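PDB 3K17: Lin0012 protein from Listeria innocua, which probably phosphorylates phosphomevalonate with ATP, a kinase step of the mevalonate pathway to isopentenyl diphosphate. Local coordinates for residues A[295-298]-A[299-302]. Sequence-based numbering, arbitrary orientation.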
loop_
_atom_site.group_PDB
_atom_site.type_symbol
_atom_site.label_atom_id
_atom_site.label_comp_id
_atom_site.label_asym_id
_atom_site.label_seq_id
_atom_site.Cartn_x
_atom_site.Cartn_y
_atom_site.Cartn_z
ATOM N N SER A 295 18.263 17.779 35.581
ATOM C CA SER A 295 18.630 17.915 36.981
ATOM C C SER A 295 20.036 17.392 37.210
ATOM O O SER A 295 20.800 17.968 37.980
ATOM C CB SER A 295 17.654 17.141 37.867
ATOM O OG SER A 295 16.342 17.652 37.728
ATOM N N LEU A 296 20.379 16.298 36.541
ATOM C CA LEU A 296 21.703 15.716 36.701
ATOM C C LEU A 296 22.764 16.605 36.055
ATOM O O LEU A 296 23.868 16.749 36.580
ATOM C CB LEU A 296 21.735 14.310 36.100
ATOM C CG LEU A 296 22.897 13.414 36.532
ATOM C CD1 LEU A 296 23.073 13.460 38.047
ATOM C CD2 LEU A 296 22.620 11.990 36.064
ATOM N N LEU A 297 22.427 17.209 34.921
ATOM C CA LEU A 297 23.371 18.089 34.251
ATOM C C LEU A 297 23.563 19.348 35.090
ATOM O O LEU A 297 24.652 19.918 35.128
ATOM C CB LEU A 297 22.875 18.435 32.844
ATOM C CG LEU A 297 23.122 17.315 31.827
ATOM C CD1 LEU A 297 22.382 17.588 30.523
ATOM C CD2 LEU A 297 24.618 17.195 31.591
ATOM N N LYS A 298 22.508 19.772 35.778
ATOM C CA LYS A 298 22.593 20.950 36.631
ATOM C C LYS A 298 23.592 20.675 37.750
ATOM O O LYS A 298 24.485 21.482 38.016
ATOM C CB LYS A 298 21.228 21.279 37.244
ATOM C CG LYS A 298 21.260 22.474 38.202
ATOM C CD LYS A 298 19.900 22.724 38.834
ATOM C CE LYS A 298 19.857 24.074 39.544
ATOM N NZ LYS A 298 20.891 24.203 40.612
ATOM N N GLU A 299 23.434 19.529 38.408
ATOM C CA GLU A 299 24.338 19.153 39.489
ATOM C C GLU A 299 25.754 19.005 38.961
ATOM O O GLU A 299 26.718 19.356 39.631
ATOM C CB GLU A 299 23.892 17.837 40.130
ATOM C CG GLU A 299 22.557 17.921 40.834
ATOM C CD GLU A 299 22.518 19.059 41.833
ATOM O OE1 GLU A 299 23.421 19.121 42.696
ATOM O OE2 GLU A 299 21.588 19.892 41.755
ATOM N N LEU A 300 25.878 18.482 37.748
ATOM C CA LEU A 300 27.187 18.300 37.149
ATOM C C LEU A 300 27.889 19.649 36.972
ATOM O O LEU A 300 29.037 19.822 37.386
ATOM C CB LEU A 300 27.038 17.575 35.806
ATOM C CG LEU A 300 28.297 17.281 34.986
ATOM C CD1 LEU A 300 28.034 16.104 34.055
ATOM C CD2 LEU A 300 28.702 18.518 34.198
ATOM N N ALA A 301 27.190 20.610 36.377
ATOM C CA ALA A 301 27.761 21.932 36.143
ATOM C C ALA A 301 27.938 22.724 37.436
ATOM O O ALA A 301 28.937 23.420 37.606
ATOM C CB ALA A 301 26.893 22.717 35.160
ATOM N N ASP A 302 26.975 22.628 38.346
ATOM C CA ASP A 302 27.093 23.350 39.608
ATOM C C ASP A 302 28.339 22.929 40.366
ATOM O O ASP A 302 29.093 23.769 40.856
ATOM C CB ASP A 302 25.865 23.127 40.485
ATOM C CG ASP A 302 24.668 23.910 40.005
ATOM O OD1 ASP A 302 24.872 24.890 39.258
ATOM O OD2 ASP A 302 23.531 23.560 40.381
#
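Lys298 and Asp302, one turn apart on helix 295-306, are joined by a salt bridge: Lys298 NZ lies 2.7 Å from Asp302 OD2 and meets the syn lone pair of that oxygen. The lysine chain runs extended through chi3, with CG anti to the backbone N (chi1 178°), and bends at its last torsion (chi4 -58°), which brings the ammonium to OD2 on the side of the other oxygen. Between its ends the chain bows away: Lys298 CG is 3.3 Å from Asp302 OD2, while CD lies 4.0 Å from the same oxygen. Asp302 OD1 forms a salt bridge with Arg278 of helix 267-288, so the aspartate is held through both carboxylate oxygens, which probably restricts its rotation.

Leu297, Leu300 and Ala301 are buried, Leu297 against Thr220 and Ala301 against Arg278, yet the leucine ends touch only loosely, Leu297 CD2 standing 4.4 Å from Leu300 CD1. Toward solvent, Glu299 is exposed and its OE2 stays 4.5 Å from Lys298 NZ, beyond a salt bridge, so any attraction there is probably modest.

Ala301 N donates to Leu297 O at 2.9 Å (N-H...O 166°), and Asp302 N to Lys298 O at 2.8 Å, the i to i+4 bonding of an alpha-helix. Buried Leu297, Leu300 and Ala301 set against exposed Lys298 and Glu299 mark it as amphipathic, with an i to i+4 lysine-aspartate salt bridge, within the C-terminal region of a GHMP kinase.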